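Local coordinates for protein putative trimethylamine methyltransferase (Rhizobium meliloti, PDB 4YYC) that probably acts as a methyltransferase of the trimethylamine methyltransferase (MttB) family, at residues A134-V146 and P172-P184. Residues are numbered along the deposited sequence; the frame is centred on the assembly and turned at random.
Sequences ATVFAPVYGPPFV and PSMHSSGGTVCEP
Val-136, on the middle strand of a small three-stranded sheet, lays CG1 against CB of His-175. The loop between helix 158-170 and helix 192-202 runs along strand 134-137 and the loop after it, a buried contact. Next along the strand, Phe-137 N donates to His-175 ND1 at 3.0 Å. The bond is nearly straight, at 171°, and lies in the imidazole plane. The two rings lie within 19° of parallel but are offset, so they hardly overlap. Ser-173 O meets the phenyl edge, 3.2 Å from Phe-137 CD2. Phe-137 O takes the N-H of Ser-176 and, weakly, that of His-175. Pro-139 packs its CD 3.7 Å from the selenium of selenomethionine Met-174 and equally close to Gly-178 CA. At Val-140 a water joins the carbonyl O to Gly-179 N. Tyr-141 holds CG anti to the backbone N (chi1 -175°), which lays the ring over Thr-180. CB of Thr-180 sits 3.9 Å from the ring centroid, a CH-pi contact. An alanine in place of Tyr-141 would probably leave Thr-180 without its aromatic cover and open a gap beside the bound unknown ligand. Gly-142 N donates to Thr-180 O at 2.8 Å, and a second water links Gly-142 O to Glu-183 OE1. Pro-143 O accepts from Glu-183 N at 2.9 Å. Glu-183 OE2 forms a salt bridge with Arg-192. Backbone bonds and waters thus join two largely irregular segments.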
loop_
_atom_site.group_PDB
_atom_site.type_symbol
_atom_site.label_atom_id
_atom_site.label_comp_id
_atom_site.label_asym_id
_atom_site.label_seq_id
_atom_site.Cartn_x
_atom_site.Cartn_y
_atom_site.Cartn_z
ATOM N N ALA A 134 18.153 -0.795 7.921
ATOM C CA ALA A 134 17.593 -2.078 8.295
ATOM C C ALA A 134 16.110 -1.965 8.624
ATOM O O ALA A 134 15.645 -0.896 9.056
ATOM C CB ALA A 134 18.352 -2.643 9.487
ATOM N N THR A 135 15.398 -3.063 8.415
ATOM C CA THR A 135 13.984 -3.182 8.831
ATOM C C THR A 135 13.807 -4.536 9.481
ATOM O O THR A 135 14.199 -5.561 8.928
ATOM C CB THR A 135 13.020 -2.989 7.639
ATOM O OG1 THR A 135 13.097 -1.639 7.186
ATOM C CG2 THR A 135 11.567 -3.280 8.030
ATOM N N VAL A 136 13.217 -4.513 10.695
ATOM C CA VAL A 136 13.027 -5.701 11.506
ATOM C C VAL A 136 11.538 -5.800 11.856
ATOM O O VAL A 136 10.987 -4.925 12.513
ATOM C CB VAL A 136 13.856 -5.563 12.806
ATOM C CG1 VAL A 136 13.610 -6.711 13.755
ATOM C CG2 VAL A 136 15.343 -5.460 12.469
ATOM N N PHE A 137 10.920 -6.922 11.489
ATOM C CA PHE A 137 9.510 -7.177 11.745
ATOM C C PHE A 137 9.345 -7.981 13.033
ATOM O O PHE A 137 10.016 -9.013 13.234
ATOM C CB PHE A 137 8.878 -7.966 10.623
ATOM C CG PHE A 137 8.798 -7.231 9.318
ATOM C CD1 PHE A 137 8.416 -5.919 9.261
ATOM C CD2 PHE A 137 9.053 -7.909 8.113
ATOM C CE1 PHE A 137 8.298 -5.268 8.017
ATOM C CE2 PHE A 137 8.929 -7.267 6.887
ATOM C CZ PHE A 137 8.562 -5.951 6.839
ATOM N N ALA A 138 8.360 -7.589 13.848
ATOM C CA ALA A 138 7.983 -8.302 15.070
ATOM C C ALA A 138 6.488 -8.512 15.113
ATOM O O ALA A 138 5.732 -7.742 14.485
ATOM C CB ALA A 138 8.367 -7.544 16.310
ATOM N N PRO A 139 6.028 -9.512 15.854
ATOM C CA PRO A 139 4.567 -9.733 15.913
ATOM C C PRO A 139 3.740 -8.681 16.633
ATOM O O PRO A 139 4.242 -7.758 17.297
ATOM C CB PRO A 139 4.436 -11.090 16.626
ATOM C CG PRO A 139 5.807 -11.712 16.576
ATOM C CD PRO A 139 6.777 -10.591 16.497
ATOM N N VAL A 140 2.436 -8.820 16.437
ATOM C CA VAL A 140 1.424 -8.234 17.326
ATOM C C VAL A 140 1.853 -8.233 18.790
ATOM O O VAL A 140 2.440 -9.194 19.281
ATOM C CB VAL A 140 0.077 -8.927 17.126
ATOM C CG1 VAL A 140 0.162 -10.417 17.453
ATOM C CG2 VAL A 140 -1.053 -8.216 17.879
ATOM N N TYR A 141 1.501 -7.153 19.484
ATOM C CA TYR A 141 1.817 -6.990 20.914
ATOM C C TYR A 141 0.587 -6.434 21.632
ATOM O O TYR A 141 0.001 -5.424 21.220
ATOM C CB TYR A 141 2.981 -6.004 20.999
ATOM C CG TYR A 141 3.594 -5.749 22.362
ATOM C CD1 TYR A 141 2.896 -5.031 23.325
ATOM C CD2 TYR A 141 4.892 -6.160 22.627
ATOM C CE1 TYR A 141 3.453 -4.755 24.567
ATOM C CE2 TYR A 141 5.458 -5.870 23.859
ATOM C CZ TYR A 141 4.747 -5.171 24.812
ATOM O OH TYR A 141 5.310 -4.903 26.066
ATOM N N GLY A 142 0.200 -7.090 22.716
ATOM C CA GLY A 142 -0.835 -6.599 23.621
ATOM C C GLY A 142 -2.192 -7.274 23.724
ATOM O O GLY A 142 -2.806 -7.179 24.775
ATOM N N PRO A 143 -2.709 -7.955 22.662
ATOM C CA PRO A 143 -4.121 -8.346 22.790
ATOM C C PRO A 143 -4.452 -9.311 23.938
ATOM O O PRO A 143 -3.786 -10.312 24.142
ATOM C CB PRO A 143 -4.387 -9.050 21.454
ATOM C CG PRO A 143 -3.524 -8.295 20.514
ATOM C CD PRO A 143 -2.260 -8.056 21.266
ATOM N N PRO A 144 -5.575 -9.075 24.615
ATOM C CA PRO A 144 -6.027 -10.018 25.630
ATOM C C PRO A 144 -6.900 -11.125 25.087
ATOM O O PRO A 144 -7.167 -12.086 25.793
ATOM C CB PRO A 144 -6.828 -9.131 26.578
ATOM C CG PRO A 144 -7.306 -8.013 25.765
ATOM C CD PRO A 144 -6.217 -7.758 24.769
ATOM N N PHE A 145 -7.365 -10.961 23.849
ATOM C CA PHE A 145 -8.174 -11.976 23.185
ATOM C C PHE A 145 -7.435 -12.585 22.024
ATOM O O PHE A 145 -6.572 -11.957 21.410
ATOM C CB PHE A 145 -9.481 -11.375 22.630
ATOM C CG PHE A 145 -10.408 -10.830 23.681
ATOM C CD1 PHE A 145 -11.243 -11.679 24.402
ATOM C CD2 PHE A 145 -10.405 -9.483 23.969
ATOM C CE1 PHE A 145 -12.102 -11.144 25.375
ATOM C CE2 PHE A 145 -11.247 -8.952 24.940
ATOM C CZ PHE A 145 -12.083 -9.787 25.638
ATOM N N VAL A 146 -7.811 -13.821 21.712
ATOM C CA VAL A 146 -7.433 -14.435 20.440
ATOM C C VAL A 146 -8.659 -14.742 19.614
ATOM O O VAL A 146 -9.773 -14.895 20.163
ATOM C CB VAL A 146 -6.590 -15.728 20.593
ATOM C CG1 VAL A 146 -5.277 -15.384 21.279
ATOM C CG2 VAL A 146 -7.353 -16.812 21.348
ATOM N N PRO A 172 9.086 -16.926 7.685
ATOM C CA PRO A 172 10.454 -16.640 7.230
ATOM C C PRO A 172 10.856 -15.161 7.316
ATOM O O PRO A 172 12.038 -14.870 7.493
ATOM C CB PRO A 172 10.464 -17.078 5.766
ATOM C CG PRO A 172 9.302 -17.938 5.602
ATOM C CD PRO A 172 8.331 -17.731 6.718
ATOM N N SER A 173 9.908 -14.234 7.211
ATOM C CA SER A 173 10.248 -12.811 7.293
ATOM C C SER A 173 9.858 -12.187 8.607
ATOM O O SER A 173 9.880 -10.970 8.737
ATOM C CB SER A 173 9.711 -12.007 6.084
ATOM O OG SER A 173 10.428 -12.300 4.900
HETATM N N MSE A 174 9.557 -12.998 9.623
HETATM C CA MSE A 174 9.369 -12.467 10.996
HETATM C C MSE A 174 10.728 -12.491 11.623
HETATM O O MSE A 174 11.258 -13.559 11.920
HETATM C CB MSE A 174 8.319 -13.290 11.740
HETATM C CG MSE A 174 7.916 -12.694 13.067
HETATM SE SE MSE A 174 7.187 -10.878 12.814
HETATM C CE MSE A 174 5.499 -11.435 12.265
ATOM N N HIS A 175 11.350 -11.343 11.851
ATOM C CA HIS A 175 12.739 -11.341 12.287
ATOM C C HIS A 175 12.886 -11.399 13.795
ATOM O O HIS A 175 13.932 -11.822 14.269
ATOM C CB HIS A 175 13.452 -10.121 11.748
ATOM C CG HIS A 175 13.212 -9.929 10.273
ATOM N ND1 HIS A 175 12.469 -8.889 9.778
ATOM C CD2 HIS A 175 13.586 -10.668 9.201
ATOM C CE1 HIS A 175 12.400 -8.984 8.461
ATOM N NE2 HIS A 175 13.065 -10.064 8.090
ATOM N N SER A 176 11.890 -10.930 14.513
ATOM C CA SER A 176 11.879 -10.968 15.985
ATOM C C SER A 176 10.765 -11.856 16.469
ATOM O O SER A 176 9.698 -11.895 15.867
ATOM C CB SER A 176 11.625 -9.569 16.505
ATOM O OG SER A 176 11.378 -9.521 17.901
ATOM N N SER A 177 11.001 -12.476 17.613
ATOM C CA SER A 177 9.996 -13.260 18.336
ATOM C C SER A 177 8.914 -12.392 18.947
ATOM O O SER A 177 7.803 -12.852 19.198
ATOM C CB SER A 177 10.661 -14.067 19.438
ATOM O OG SER A 177 9.866 -15.135 19.887
ATOM N N GLY A 178 9.221 -11.138 19.194
ATOM C CA GLY A 178 8.265 -10.220 19.815
ATOM C C GLY A 178 8.304 -10.218 21.350
ATOM O O GLY A 178 9.290 -10.582 21.957
ATOM N N GLY A 179 7.194 -9.736 21.907
ATOM C CA GLY A 179 7.040 -9.546 23.318
ATOM C C GLY A 179 5.731 -10.138 23.768
ATOM O O GLY A 179 5.568 -11.351 23.799
ATOM N N THR A 180 4.766 -9.300 24.070
ATOM C CA THR A 180 3.457 -9.743 24.563
ATOM C C THR A 180 2.594 -10.121 23.346
ATOM O O THR A 180 1.657 -9.429 22.977
ATOM C CB THR A 180 2.819 -8.613 25.359
ATOM O OG1 THR A 180 3.709 -8.228 26.410
ATOM C CG2 THR A 180 1.475 -8.979 25.924
ATOM N N VAL A 181 2.897 -11.267 22.749
ATOM C CA VAL A 181 2.206 -11.673 21.512
ATOM C C VAL A 181 0.712 -11.835 21.759
ATOM O O VAL A 181 -0.097 -11.605 20.860
ATOM C CB VAL A 181 2.850 -12.899 20.852
ATOM C CG1 VAL A 181 4.267 -12.575 20.429
ATOM C CG2 VAL A 181 2.858 -14.155 21.750
ATOM N N CYS A 182 0.374 -12.214 22.988
ATOM C CA CYS A 182 -0.961 -12.043 23.552
ATOM C C CYS A 182 -0.800 -12.006 25.060
ATOM O O CYS A 182 0.279 -12.249 25.553
ATOM C CB CYS A 182 -1.908 -13.135 23.084
ATOM S SG CYS A 182 -1.388 -14.830 23.474
ATOM N N GLU A 183 -1.851 -11.669 25.766
ATOM C CA GLU A 183 -1.818 -11.606 27.220
ATOM C C GLU A 183 -2.388 -12.904 27.773
ATOM O O GLU A 183 -3.600 -13.135 27.659
ATOM C CB GLU A 183 -2.682 -10.410 27.649
ATOM C CG GLU A 183 -2.631 -10.078 29.124
ATOM C CD GLU A 183 -1.301 -9.499 29.559
ATOM O OE1 GLU A 183 -0.710 -8.693 28.812
ATOM O OE2 GLU A 183 -0.859 -9.810 30.689
ATOM N N PRO A 184 -1.569 -13.772 28.376
ATOM C CA PRO A 184 -2.114 -15.099 28.841
ATOM C C PRO A 184 -2.943 -15.006 30.106
ATOM O O PRO A 184 -2.407 -14.644 31.171
ATOM C CB PRO A 184 -0.866 -15.951 29.074
ATOM C CG PRO A 184 0.211 -14.974 29.292
ATOM C CD PRO A 184 -0.101 -13.706 28.539
HETATM O O HOH W 1 5.139 -8.767 19.948
HETATM O O HOH W 2 -1.961 -6.634 27.327
HETATM O O HOH W 3 -6.115 -12.360 28.310
#